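Local structure of putative peptide ABC-transport system periplasmic peptide-binding protein (Campylobacter jejuni, 4OEV) at residues V174-N179 against P190-K195; I30-S35 against G161-V166; K419-A424 against D446-N451; A292-F297 against Y440-I445. The protein binds nickel(II), here together with oxalate, outside the cytoplasm and probably hands it to an ABC-type importer. All blocks are in the same frame, centred on the assembly; numbering follows the deposited sequence.

Contact 1. Residues V174-N179 against P190-K195; sequences VEFKAN and PRLIIK
Val174 and Ile194 bond to each other through both backbones. Val174 N to Ile194 O and Ile194 N to Val174 O are each 3.0 Å. Two residues on, Phe176 and Leu192 form the next hydrogen-bonded antiparallel pair, with Phe176 N 2.7 Å from Leu192 O. Ala178 N extends the series to Pro190 O, which also takes a CA-H...O contact from Lys177 CA at 3.2 Å. The two strand segments lie 4.7 Å apart between axes, 158° from parallel.

The charged contact is a diagonal one. Glu175 pairs with Ile193 and Arg191 with Lys177, yet Glu175 and Arg191 join in a salt bridge on their common face of the sheet. Glu175, extended beyond CG and with CG opposite the backbone N (chi1 173°), brings OE2 to 3.0 Å from Arg191 NE. Arg191 NH1 adds a weak second bond to the same oxygen. OE2 is met from above the carboxylate plane, and the two flat groups stand nearly perpendicular. Ile193 CD1 lies over one guanidinium face, and Ile193 CG1 touches Glu175 CG. Arg191 NH2 bonds to Thr6 OG1.

The other face is apolar. Phe176 CE1 packs 3.8 Å from Ile194 CG1, and Leu192 O sits at the edge of the phenyl ring.

Together the strands are the middle pair of a four-stranded mixed sheet. Strand 6-11 flanks 191-196 and strand 163-169 flanks 173-178. Helix 30-33 packs on the Phe176 face, where Leu32 touches Phe176, Leu192 and Ile194.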
loop_
_atom_site.group_PDB
_atom_site.type_symbol
_atom_site.label_atom_id
_atom_site.label_comp_id
_atom_site.label_asym_id
_atom_site.label_seq_id
_atom_site.Cartn_x
_atom_site.Cartn_y
_atom_site.Cartn_z
ATOM N N VAL A 174 -9.787 -17.072 -5.125
ATOM C CA VAL A 174 -8.740 -17.790 -5.855
ATOM C C VAL A 174 -8.375 -18.953 -4.955
ATOM O O VAL A 174 -8.308 -18.767 -3.740
ATOM C CB VAL A 174 -7.494 -16.906 -6.158
ATOM C CG1 VAL A 174 -6.580 -17.578 -7.165
ATOM C CG2 VAL A 174 -7.902 -15.496 -6.668
ATOM N N GLU A 175 -8.208 -20.147 -5.527
ATOM C CA GLU A 175 -7.859 -21.345 -4.760
ATOM C C GLU A 175 -6.443 -21.849 -5.097
ATOM O O GLU A 175 -6.052 -21.902 -6.266
ATOM C CB GLU A 175 -8.878 -22.460 -4.997
ATOM C CG GLU A 175 -8.463 -23.811 -4.355
ATOM C CD GLU A 175 -9.410 -24.942 -4.709
ATOM O OE1 GLU A 175 -10.509 -24.608 -5.213
ATOM O OE2 GLU A 175 -9.060 -26.149 -4.484
ATOM N N PHE A 176 -5.686 -22.209 -4.060
ATOM C CA PHE A 176 -4.314 -22.673 -4.195
ATOM C C PHE A 176 -4.120 -24.023 -3.536
ATOM O O PHE A 176 -4.925 -24.427 -2.698
ATOM C CB PHE A 176 -3.341 -21.697 -3.554
ATOM C CG PHE A 176 -3.504 -20.287 -4.039
ATOM C CD1 PHE A 176 -4.398 -19.419 -3.419
ATOM C CD2 PHE A 176 -2.782 -19.835 -5.135
ATOM C CE1 PHE A 176 -4.552 -18.103 -3.874
ATOM C CE2 PHE A 176 -2.944 -18.497 -5.595
ATOM C CZ PHE A 176 -3.834 -17.652 -4.964
ATOM N N LYS A 177 -3.033 -24.695 -3.904
ATOM C CA LYS A 177 -2.589 -25.877 -3.167
ATOM C C LYS A 177 -1.109 -25.734 -2.839
ATOM O O LYS A 177 -0.374 -24.997 -3.523
ATOM C CB LYS A 177 -2.915 -27.163 -3.934
ATOM C CG LYS A 177 -2.228 -27.351 -5.295
ATOM C CD LYS A 177 -2.565 -28.761 -5.873
ATOM C CE LYS A 177 -1.947 -28.990 -7.267
ATOM N NZ LYS A 177 -2.113 -30.419 -7.766
ATOM N N ALA A 178 -0.679 -26.396 -1.769
ATOM C CA ALA A 178 0.694 -26.270 -1.292
ATOM C C ALA A 178 1.714 -26.673 -2.373
ATOM O O ALA A 178 1.445 -27.563 -3.177
ATOM C CB ALA A 178 0.904 -27.112 -0.052
ATOM N N ASN A 179 2.847 -25.964 -2.392
ATOM C CA ASN A 179 3.977 -26.292 -3.248
ATOM C C ASN A 179 4.831 -27.333 -2.535
ATOM O O ASN A 179 5.588 -26.994 -1.623
ATOM C CB ASN A 179 4.795 -25.032 -3.575
ATOM C CG ASN A 179 6.076 -25.340 -4.378
ATOM O OD1 ASN A 179 6.332 -26.488 -4.752
ATOM N ND2 ASN A 179 6.872 -24.301 -4.653
ATOM N N PRO A 190 -2.263 -27.866 3.215
ATOM C CA PRO A 190 -2.216 -28.227 1.794
ATOM C C PRO A 190 -3.143 -27.362 0.934
ATOM O O PRO A 190 -2.815 -27.093 -0.216
ATOM C CB PRO A 190 -2.650 -29.697 1.786
ATOM C CG PRO A 190 -3.380 -29.892 3.034
ATOM C CD PRO A 190 -2.776 -28.969 4.043
ATOM N N ARG A 191 -4.285 -26.953 1.471
ATOM C CA ARG A 191 -5.253 -26.214 0.672
ATOM C C ARG A 191 -5.489 -24.803 1.217
ATOM O O ARG A 191 -5.741 -24.624 2.416
ATOM C CB ARG A 191 -6.558 -27.012 0.632
ATOM C CG ARG A 191 -7.540 -26.609 -0.440
ATOM C CD ARG A 191 -8.389 -27.814 -0.904
ATOM N NE ARG A 191 -9.465 -27.349 -1.780
ATOM C CZ ARG A 191 -10.685 -27.026 -1.363
ATOM N NH1 ARG A 191 -11.597 -26.590 -2.226
ATOM N NH2 ARG A 191 -10.998 -27.141 -0.079
ATOM N N LEU A 192 -5.433 -23.804 0.330
ATOM C CA LEU A 192 -5.601 -22.405 0.720
ATOM C C LEU A 192 -6.500 -21.641 -0.240
ATOM O O LEU A 192 -6.284 -21.638 -1.444
ATOM C CB LEU A 192 -4.238 -21.699 0.828
ATOM C CG LEU A 192 -4.248 -20.169 0.998
ATOM C CD1 LEU A 192 -4.954 -19.726 2.296
ATOM C CD2 LEU A 192 -2.842 -19.596 0.920
ATOM N N ILE A 193 -7.485 -20.945 0.321
ATOM C CA ILE A 193 -8.437 -20.164 -0.459
ATOM C C ILE A 193 -8.510 -18.705 0.018
ATOM O O ILE A 193 -8.697 -18.444 1.192
ATOM C CB ILE A 193 -9.832 -20.819 -0.394
ATOM C CG1 ILE A 193 -9.773 -22.193 -1.086
ATOM C CG2 ILE A 193 -10.855 -19.966 -1.034
ATOM C CD1 ILE A 193 -11.110 -22.948 -1.107
ATOM N N ILE A 194 -8.279 -17.772 -0.905
ATOM C CA ILE A 194 -8.352 -16.344 -0.646
ATOM C C ILE A 194 -9.666 -15.811 -1.196
ATOM O O ILE A 194 -9.879 -15.717 -2.408
ATOM C CB ILE A 194 -7.166 -15.583 -1.273
ATOM C CG1 ILE A 194 -5.845 -16.232 -0.856
ATOM C CG2 ILE A 194 -7.277 -14.021 -0.986
ATOM C CD1 ILE A 194 -5.526 -16.114 0.611
ATOM N N LYS A 195 -10.554 -15.463 -0.284
ATOM C CA LYS A 195 -11.885 -15.048 -0.647
ATOM C C LYS A 195 -11.961 -13.524 -0.714
ATOM O O LYS A 195 -11.440 -12.805 0.157
ATOM C CB LYS A 195 -12.889 -15.619 0.363
ATOM C CG LYS A 195 -14.316 -15.544 -0.074
ATOM C CD LYS A 195 -15.222 -16.384 0.848
ATOM C CE LYS A 195 -16.652 -16.155 0.456
ATOM N NZ LYS A 195 -17.586 -17.013 1.219
#

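Contact 2. Residues I30-S35 against G161-V166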
loop_
_atom_site.group_PDB
_atom_site.type_symbol
_atom_site.label_atom_id
_atom_site.label_comp_id
_atom_site.label_asym_id
_atom_site.label_seq_id
_atom_site.Cartn_x
_atom_site.Cartn_y
_atom_site.Cartn_z
ATOM N N ILE A 30 -0.188 -12.610 -5.105
ATOM C CA ILE A 30 1.079 -12.651 -5.827
ATOM C C ILE A 30 2.147 -13.220 -4.883
ATOM O O ILE A 30 2.976 -14.029 -5.306
ATOM C CB ILE A 30 1.515 -11.261 -6.392
ATOM C CG1 ILE A 30 0.487 -10.817 -7.434
ATOM C CG2 ILE A 30 2.975 -11.363 -7.011
ATOM C CD1 ILE A 30 0.724 -9.437 -8.101
ATOM N N ASN A 31 2.123 -12.838 -3.607
ATOM C CA ASN A 31 3.121 -13.382 -2.665
ATOM C C ASN A 31 2.893 -14.848 -2.252
ATOM O O ASN A 31 3.717 -15.421 -1.538
ATOM C CB ASN A 31 3.177 -12.504 -1.410
ATOM C CG ASN A 31 3.977 -11.230 -1.626
ATOM O OD1 ASN A 31 3.411 -10.174 -1.942
ATOM N ND2 ASN A 31 5.294 -11.313 -1.442
ATOM N N LEU A 32 1.790 -15.459 -2.690
ATOM C CA LEU A 32 1.577 -16.908 -2.470
ATOM C C LEU A 32 2.234 -17.709 -3.603
ATOM O O LEU A 32 2.931 -18.713 -3.378
ATOM C CB LEU A 32 0.094 -17.229 -2.420
ATOM C CG LEU A 32 -0.682 -16.455 -1.351
ATOM C CD1 LEU A 32 -2.159 -16.743 -1.451
ATOM C CD2 LEU A 32 -0.157 -16.854 0.027
ATOM N N VAL A 33 2.005 -17.252 -4.830
ATOM C CA VAL A 33 2.497 -17.938 -6.023
ATOM C C VAL A 33 3.965 -17.621 -6.331
ATOM O O VAL A 33 4.722 -18.476 -6.827
ATOM C CB VAL A 33 1.589 -17.559 -7.225
ATOM C CG1 VAL A 33 2.046 -18.200 -8.517
ATOM C CG2 VAL A 33 0.138 -17.928 -6.908
ATOM N N PHE A 34 4.387 -16.395 -6.039
ATOM C CA PHE A 34 5.737 -15.973 -6.437
ATOM C C PHE A 34 6.628 -15.734 -5.238
ATOM O O PHE A 34 6.132 -15.574 -4.107
ATOM C CB PHE A 34 5.670 -14.704 -7.283
ATOM C CG PHE A 34 4.895 -14.880 -8.547
ATOM C CD1 PHE A 34 5.540 -15.280 -9.713
ATOM C CD2 PHE A 34 3.525 -14.684 -8.569
ATOM C CE1 PHE A 34 4.819 -15.467 -10.889
ATOM C CE2 PHE A 34 2.790 -14.863 -9.733
ATOM C CZ PHE A 34 3.444 -15.244 -10.909
ATOM N N SER A 35 7.934 -15.754 -5.473
ATOM C CA SER A 35 8.867 -15.329 -4.452
ATOM C C SER A 35 9.969 -14.563 -5.116
ATOM O O SER A 35 10.250 -14.782 -6.306
ATOM C CB SER A 35 9.411 -16.523 -3.663
ATOM O OG SER A 35 10.090 -17.390 -4.540
ATOM N N GLY A 161 6.777 -19.583 -5.571
ATOM C CA GLY A 161 6.245 -19.371 -4.216
ATOM C C GLY A 161 5.750 -20.614 -3.449
ATOM O O GLY A 161 5.895 -21.741 -3.941
ATOM N N PRO A 162 5.232 -20.427 -2.201
ATOM C CA PRO A 162 4.777 -21.579 -1.379
ATOM C C PRO A 162 3.489 -22.253 -1.862
ATOM O O PRO A 162 3.153 -23.376 -1.462
ATOM C CB PRO A 162 4.544 -20.967 0.007
ATOM C CG PRO A 162 4.243 -19.432 -0.278
ATOM C CD PRO A 162 5.238 -19.161 -1.436
ATOM N N TYR A 163 2.769 -21.578 -2.734
ATOM C CA TYR A 163 1.466 -22.058 -3.144
ATOM C C TYR A 163 1.284 -22.087 -4.657
ATOM O O TYR A 163 1.565 -21.100 -5.357
ATOM C CB TYR A 163 0.376 -21.194 -2.495
ATOM C CG TYR A 163 0.068 -21.650 -1.089
ATOM C CD1 TYR A 163 -0.715 -22.780 -0.887
ATOM C CD2 TYR A 163 0.557 -20.977 0.032
ATOM C CE1 TYR A 163 -1.002 -23.241 0.379
ATOM C CE2 TYR A 163 0.269 -21.452 1.332
ATOM C CZ TYR A 163 -0.517 -22.584 1.480
ATOM O OH TYR A 163 -0.843 -23.133 2.721
ATOM N N LYS A 164 0.741 -23.193 -5.147
ATOM C CA LYS A 164 0.512 -23.387 -6.574
ATOM C C LYS A 164 -0.906 -22.951 -6.871
ATOM O O LYS A 164 -1.810 -23.211 -6.061
ATOM C CB LYS A 164 0.741 -24.868 -6.994
ATOM C CG LYS A 164 2.170 -25.370 -6.903
ATOM C CD LYS A 164 2.281 -26.859 -7.366
ATOM C CE LYS A 164 3.738 -27.294 -7.572
ATOM N NZ LYS A 164 3.896 -28.684 -8.143
ATOM N N PHE A 165 -1.092 -22.249 -7.995
ATOM C CA PHE A 165 -2.422 -21.792 -8.430
ATOM C C PHE A 165 -3.286 -22.985 -8.854
ATOM O O PHE A 165 -2.834 -23.832 -9.630
ATOM C CB PHE A 165 -2.300 -20.778 -9.592
ATOM C CG PHE A 165 -3.620 -20.396 -10.211
ATOM C CD1 PHE A 165 -4.385 -19.369 -9.675
ATOM C CD2 PHE A 165 -4.096 -21.059 -11.335
ATOM C CE1 PHE A 165 -5.602 -19.022 -10.248
ATOM C CE2 PHE A 165 -5.313 -20.718 -11.909
ATOM C CZ PHE A 165 -6.063 -19.710 -11.361
ATOM N N VAL A 166 -4.516 -23.058 -8.347
ATOM C CA VAL A 166 -5.469 -24.107 -8.739
ATOM C C VAL A 166 -6.620 -23.612 -9.622
ATOM O O VAL A 166 -6.810 -24.092 -10.729
ATOM C CB VAL A 166 -6.095 -24.803 -7.525
ATOM C CG1 VAL A 166 -7.076 -25.834 -8.007
ATOM C CG2 VAL A 166 -5.028 -25.447 -6.670
#
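Leu32 and Val33, in the short helix 30-33, offer their backbone carbonyls to the loop at Gly161 and the first residue of strand 163-169, an outer strand of a mixed sheet. Tyr163 N bonds to Leu32 O at 2.9 Å, with 149° at the hydrogen. Gly161 N bonds to Val33 O at 2.7 Å. Between them, Pro162 has no N-H to give, and its CD rests 3.0 Å from Leu32 O. Gly161 CA is also close to Leu32 O, at 3.5 Å. Both N-H...O bonds are donated by residues 161-163. The return contact is a CA-H...O only, from Val33 CA to Tyr163 O at 3.4 Å.

The side chains add apolar packing. Leu32 CB meets Tyr163 CB at 4.0 Å. Leu32 CG lies beside its own backbone N (chi1 -57°), and Leu32 CD2 approaches the ring obliquely, near Tyr163 CD2. Tyr163 OH bonds to Thr189 O. Ser35 OG pairs with Thr160 OG1 and Tyr183 OH. Gly161 O accepts from Asn179 ND2 and His74 NE2.

Asn31, exposed to solvent, binds magnesium in another crystal structure of this protein. The arrangement is that of a short helix whose last carbonyls accept from the loop and first residue of a neighbouring strand, within the alpha/beta fold of a periplasmic binding protein.

Contact 3. Residues K419-A424 against D446-N451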
loop_
_atom_site.group_PDB
_atom_site.type_symbol
_atom_site.label_atom_id
_atom_site.label_comp_id
_atom_site.label_asym_id
_atom_site.label_seq_id
_atom_site.Cartn_x
_atom_site.Cartn_y
_atom_site.Cartn_z
ATOM N N LYS A 419 7.409 21.511 -6.591
ATOM C CA LYS A 419 8.805 21.389 -6.969
ATOM C C LYS A 419 9.711 20.910 -5.827
ATOM O O LYS A 419 10.617 20.083 -6.065
ATOM C CB LYS A 419 9.366 22.717 -7.498
ATOM C CG LYS A 419 8.949 23.097 -8.885
ATOM C CD LYS A 419 9.772 24.355 -9.282
ATOM C CE LYS A 419 9.216 25.023 -10.564
ATOM N NZ LYS A 419 9.863 26.380 -10.653
ATOM N N LYS A 420 9.517 21.428 -4.614
ATOM C CA LYS A 420 10.391 21.022 -3.513
ATOM C C LYS A 420 10.144 19.531 -3.174
ATOM O O LYS A 420 11.080 18.815 -2.837
ATOM C CB LYS A 420 10.217 21.901 -2.272
ATOM C CG LYS A 420 10.847 23.310 -2.395
ATOM C CD LYS A 420 10.563 24.151 -1.153
ATOM C CE LYS A 420 9.114 24.658 -1.141
ATOM N NZ LYS A 420 8.659 25.266 0.175
ATOM N N VAL A 421 8.891 19.083 -3.269
ATOM C CA VAL A 421 8.639 17.671 -3.059
ATOM C C VAL A 421 9.328 16.835 -4.140
ATOM O O VAL A 421 10.036 15.864 -3.803
ATOM C CB VAL A 421 7.179 17.345 -3.031
ATOM C CG1 VAL A 421 6.997 15.850 -3.125
ATOM C CG2 VAL A 421 6.518 17.962 -1.708
ATOM N N ASP A 422 9.153 17.203 -5.414
ATOM C CA ASP A 422 9.777 16.430 -6.504
ATOM C C ASP A 422 11.269 16.276 -6.301
ATOM O O ASP A 422 11.801 15.174 -6.436
ATOM C CB ASP A 422 9.543 17.041 -7.891
ATOM C CG ASP A 422 8.111 16.924 -8.356
ATOM O OD1 ASP A 422 7.326 16.125 -7.752
ATOM O OD2 ASP A 422 7.759 17.620 -9.356
ATOM N N ILE A 423 11.938 17.381 -5.967
ATOM C CA ILE A 423 13.384 17.408 -5.808
ATOM C C ILE A 423 13.856 16.583 -4.589
ATOM O O ILE A 423 14.881 15.886 -4.616
ATOM C CB ILE A 423 13.860 18.856 -5.671
ATOM C CG1 ILE A 423 13.625 19.600 -6.983
ATOM C CG2 ILE A 423 15.306 18.915 -5.272
ATOM C CD1 ILE A 423 13.761 21.121 -6.851
ATOM N N ALA A 424 13.090 16.676 -3.523
ATOM C CA ALA A 424 13.440 16.013 -2.292
ATOM C C ALA A 424 13.375 14.514 -2.477
ATOM O O ALA A 424 14.298 13.810 -2.087
ATOM C CB ALA A 424 12.519 16.472 -1.159
ATOM N N ASP A 446 8.972 18.621 5.214
ATOM C CA ASP A 446 8.788 20.050 5.407
ATOM C C ASP A 446 8.049 20.660 4.242
ATOM O O ASP A 446 7.225 21.550 4.453
ATOM C CB ASP A 446 10.126 20.769 5.586
ATOM C CG ASP A 446 10.807 20.442 6.888
ATOM O OD1 ASP A 446 10.137 20.060 7.880
ATOM O OD2 ASP A 446 12.039 20.570 6.919
ATOM N N ALA A 447 8.365 20.217 3.031
ATOM C CA ALA A 447 7.676 20.714 1.815
ATOM C C ALA A 447 6.209 20.348 1.814
ATOM O O ALA A 447 5.375 21.128 1.325
ATOM C CB ALA A 447 8.318 20.169 0.538
ATOM N N LEU A 448 5.899 19.128 2.264
ATOM C CA LEU A 448 4.506 18.693 2.403
ATOM C C LEU A 448 3.742 19.586 3.346
ATOM O O LEU A 448 2.594 19.875 3.092
ATOM C CB LEU A 448 4.389 17.244 2.917
ATOM C CG LEU A 448 4.586 16.089 1.921
ATOM C CD1 LEU A 448 4.205 14.763 2.630
ATOM C CD2 LEU A 448 3.853 16.241 0.622
ATOM N N TYR A 449 4.355 20.003 4.445
ATOM C CA TYR A 449 3.691 20.879 5.404
ATOM C C TYR A 449 3.382 22.222 4.733
ATOM O O TYR A 449 2.318 22.800 4.972
ATOM C CB TYR A 449 4.529 21.116 6.690
ATOM C CG TYR A 449 3.945 22.271 7.501
ATOM C CD1 TYR A 449 2.855 22.078 8.360
ATOM C CD2 TYR A 449 4.424 23.577 7.347
ATOM C CE1 TYR A 449 2.289 23.128 9.042
ATOM C CE2 TYR A 449 3.853 24.637 8.042
ATOM C CZ TYR A 449 2.787 24.405 8.883
ATOM O OH TYR A 449 2.208 25.452 9.584
ATOM N N GLU A 450 4.329 22.753 3.956
ATOM C CA GLU A 450 4.178 24.092 3.368
ATOM C C GLU A 450 3.134 24.114 2.251
ATOM O O GLU A 450 2.528 25.146 1.946
ATOM C CB GLU A 450 5.527 24.628 2.818
ATOM C CG GLU A 450 6.646 24.819 3.881
ATOM C CD GLU A 450 6.308 25.823 4.996
ATOM O OE1 GLU A 450 5.424 26.703 4.811
ATOM O OE2 GLU A 450 6.943 25.746 6.073
ATOM N N ASN A 451 2.966 22.976 1.605
ATOM C CA ASN A 451 2.040 22.862 0.510
ATOM C C ASN A 451 1.341 21.513 0.612
ATOM O O ASN A 451 1.662 20.566 -0.121
ATOM C CB ASN A 451 2.769 23.035 -0.819
ATOM C CG ASN A 451 1.822 23.027 -1.999
ATOM O OD1 ASN A 451 0.604 23.241 -1.859
ATOM N ND2 ASN A 451 2.367 22.804 -3.161
#
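Glu450, which meets Lys420 across the contact, places its OE2 at the edge of the neighbouring Tyr449 ring, in the ring plane. That ring stacks with Tyr300 and turns away from helix 419-424. The contact between the two segments is made by aliphatic groups.

Ala447 is central. Its CB points at the facing helix and touches Val421 CG2 at 3.6 Å and Lys420 CB at 3.8 Å. Val421 CG1 is anti to the backbone N (chi1 167°). This leaves CG2 beside that N, and it touches both Ala447 CB and Leu448 CD2, the latter at 3.9 Å. The CB of Leu448 points away from the facing helix, and contact is made by the end of the branch. Phe398, from helix 395-398, touches both Val421 and Leu448.

Toward solvent, Lys420 bends at chi3 (-76°) and carries NZ to 4.1 Å from Glu450 CB. The charges do not pair, since Lys420 NZ and Glu450 OE1 are 5.8 Å apart. Their attraction is probably modest. Glu450 OE2 has a long, weak ion pair with Lys298 NZ.

No hydrogen bond crosses between the segments. Their axes approach to 8.9 Å at 164°. Helices 419-429 and 434-450, joined by a short turn, form an antiparallel helical hairpin, with the small Ala447 at the point of contact.

Contact 4. Residues A292-F297 against Y440-I445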
loop_
_atom_site.group_PDB
_atom_site.type_symbol
_atom_site.label_atom_id
_atom_site.label_comp_id
_atom_site.label_asym_id
_atom_site.label_seq_id
_atom_site.Cartn_x
_atom_site.Cartn_y
_atom_site.Cartn_z
ATOM N N ALA A 292 13.045 7.262 8.127
ATOM C CA ALA A 292 13.086 8.537 7.413
ATOM C C ALA A 292 12.332 9.668 8.131
ATOM O O ALA A 292 12.409 10.815 7.714
ATOM C CB ALA A 292 12.499 8.348 6.021
ATOM N N ASN A 293 11.587 9.349 9.188
ATOM C CA ASN A 293 10.800 10.362 9.896
ATOM C C ASN A 293 11.730 11.419 10.499
ATOM O O ASN A 293 12.673 11.105 11.239
ATOM C CB ASN A 293 9.903 9.682 10.963
ATOM C CG ASN A 293 8.972 10.657 11.699
ATOM O OD1 ASN A 293 8.979 11.855 11.442
ATOM N ND2 ASN A 293 8.134 10.123 12.602
ATOM N N SER A 294 11.448 12.684 10.197
ATOM C CA SER A 294 12.283 13.769 10.717
ATOM C C SER A 294 12.027 14.038 12.208
ATOM O O SER A 294 12.856 14.647 12.919
ATOM C CB SER A 294 12.035 15.021 9.890
ATOM O OG SER A 294 10.650 15.341 9.900
ATOM N N LYS A 295 10.872 13.592 12.682
ATOM C CA LYS A 295 10.503 13.672 14.099
ATOM C C LYS A 295 10.442 15.088 14.671
ATOM O O LYS A 295 9.880 15.289 15.746
ATOM C CB LYS A 295 11.464 12.825 14.940
ATOM C CG LYS A 295 11.234 11.334 14.797
ATOM C CD LYS A 295 12.104 10.514 15.748
ATOM C CE LYS A 295 11.551 9.107 15.865
ATOM N NZ LYS A 295 11.502 8.431 14.527
ATOM N N ASN A 296 11.026 16.062 13.978
ATOM C CA ASN A 296 10.823 17.448 14.357
ATOM C C ASN A 296 10.320 18.254 13.189
ATOM O O ASN A 296 11.097 18.832 12.428
ATOM C CB ASN A 296 12.081 18.084 14.903
ATOM C CG ASN A 296 11.767 19.149 15.929
ATOM O OD1 ASN A 296 11.321 20.249 15.582
ATOM N ND2 ASN A 296 11.991 18.828 17.207
ATOM N N PHE A 297 9.006 18.280 13.055
ATOM C CA PHE A 297 8.350 18.906 11.931
ATOM C C PHE A 297 7.201 19.771 12.420
ATOM O O PHE A 297 6.753 19.631 13.567
ATOM C CB PHE A 297 7.847 17.843 10.938
ATOM C CG PHE A 297 7.103 16.704 11.595
ATOM C CD1 PHE A 297 5.739 16.809 11.869
ATOM C CD2 PHE A 297 7.773 15.537 11.971
ATOM C CE1 PHE A 297 5.053 15.763 12.486
ATOM C CE2 PHE A 297 7.098 14.486 12.593
ATOM C CZ PHE A 297 5.737 14.594 12.854
ATOM N N TYR A 440 17.079 14.629 3.085
ATOM C CA TYR A 440 16.185 14.857 1.962
ATOM C C TYR A 440 14.723 14.503 2.305
ATOM O O TYR A 440 13.771 15.199 1.896
ATOM C CB TYR A 440 16.691 14.057 0.781
ATOM C CG TYR A 440 18.049 14.547 0.290
ATOM C CD1 TYR A 440 18.360 15.912 0.259
ATOM C CD2 TYR A 440 19.009 13.651 -0.142
ATOM C CE1 TYR A 440 19.606 16.368 -0.219
ATOM C CE2 TYR A 440 20.255 14.089 -0.606
ATOM C CZ TYR A 440 20.538 15.436 -0.646
ATOM O OH TYR A 440 21.765 15.833 -1.104
ATOM N N TYR A 441 14.544 13.421 3.061
ATOM C CA TYR A 441 13.195 13.078 3.530
ATOM C C TYR A 441 12.717 14.171 4.472
ATOM O O TYR A 441 11.555 14.515 4.442
ATOM C CB TYR A 441 13.185 11.683 4.215
ATOM C CG TYR A 441 13.235 10.628 3.163
ATOM C CD1 TYR A 441 12.319 10.659 2.121
ATOM C CD2 TYR A 441 14.253 9.673 3.130
ATOM C CE1 TYR A 441 12.361 9.751 1.115
ATOM C CE2 TYR A 441 14.312 8.756 2.112
ATOM C CZ TYR A 441 13.348 8.794 1.113
ATOM O OH TYR A 441 13.354 7.909 0.082
ATOM N N LYS A 442 13.617 14.785 5.262
ATOM C CA LYS A 442 13.162 15.936 6.046
ATOM C C LYS A 442 12.698 17.090 5.141
ATOM O O LYS A 442 11.627 17.671 5.371
ATOM C CB LYS A 442 14.256 16.412 7.002
ATOM C CG LYS A 442 13.851 17.625 7.835
ATOM C CD LYS A 442 15.070 18.271 8.478
ATOM C CE LYS A 442 14.707 19.200 9.622
ATOM N NZ LYS A 442 14.138 20.520 9.164
ATOM N N ASP A 443 13.441 17.384 4.071
ATOM C CA ASP A 443 13.013 18.392 3.088
ATOM C C ASP A 443 11.630 18.046 2.511
ATOM O O ASP A 443 10.740 18.891 2.397
ATOM C CB ASP A 443 14.029 18.492 1.936
ATOM C CG ASP A 443 15.339 19.134 2.363
ATOM O OD1 ASP A 443 15.347 19.850 3.377
ATOM O OD2 ASP A 443 16.376 18.910 1.691
ATOM N N PHE A 444 11.456 16.782 2.175
ATOM C CA PHE A 444 10.206 16.304 1.667
ATOM C C PHE A 444 9.027 16.552 2.650
ATOM O O PHE A 444 7.972 17.117 2.273
ATOM C CB PHE A 444 10.369 14.809 1.348
ATOM C CG PHE A 444 9.056 14.076 1.160
ATOM C CD1 PHE A 444 8.214 14.417 0.135
ATOM C CD2 PHE A 444 8.689 13.042 2.006
ATOM C CE1 PHE A 444 7.018 13.760 -0.063
ATOM C CE2 PHE A 444 7.498 12.377 1.826
ATOM C CZ PHE A 444 6.648 12.731 0.791
ATOM N N ILE A 445 9.217 16.114 3.894
ATOM C CA ILE A 445 8.250 16.289 4.979
ATOM C C ILE A 445 7.930 17.788 5.206
ATOM O O ILE A 445 6.765 18.178 5.373
ATOM C CB ILE A 445 8.814 15.670 6.303
ATOM C CG1 ILE A 445 8.861 14.138 6.183
ATOM C CG2 ILE A 445 7.984 16.056 7.514
ATOM C CD1 ILE A 445 9.635 13.465 7.295
#
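Ser294 holds OG between its backbone N and carbonyl carbon (chi1 56°), which sets the hydroxyl against Ile445. Ile445 has CG1 beside its own backbone N (chi1 -69°) and continues extended to CD1. The methyl CD1 then lies 3.4 Å from Ser294 OG, and Ile445 CG2 lies 3.6 Å from the same oxygen. Both branches thus pack round the serine. CG2 also touches Phe297 CB at 3.9 Å, with the phenyl ring oblique to the methyl.

Two further pairs flank this centre. Ala292 CB meets the ring of Tyr441 obliquely, 3.6 Å from CD2. Ser294 CB lies 3.8 Å from Lys442 CG, so the lysine gives its aliphatic part to the contact. Lys442 NZ forms a salt bridge with Asp446 OD2, one turn further along helix 434-450.

Within and beside the loop there are further interactions. Asn293 OD1 accepts from Lys295 N at 2.9 Å in an Asx turn, and also from His285 NE2. His285 further meets the ring of Phe297 edge-to-face.

No hydrogen bond joins loop to helix. The contact is van der Waals packing, so across these two segments the fit is probably set by shape rather than by polar pairing.

How the contacts relate
The contacts form two groups on opposite sides of the chain's centre. Contacts 1 and 2 have centres 9 Å apart and share a sheet, in which strands 163-169 and 173-178 are neighbours. Lys164 N and Lys177 O, 2.7 Å apart, probably bond there. Contacts 3 and 4, with centres 10 Å apart, both use helix 434-450. Ala424 CB lies 3.5 Å from Phe444 N between them. The centres of contacts 1 and 2 lie about 37 to 44 Å from those of contacts 3 and 4. The side chains of Asn31 (contact 2), a magnesium ligand in another structure, and Phe176 (contact 1) are about 9 Å apart; contacts 3 and 4 lie away from the nickel and magnesium sites.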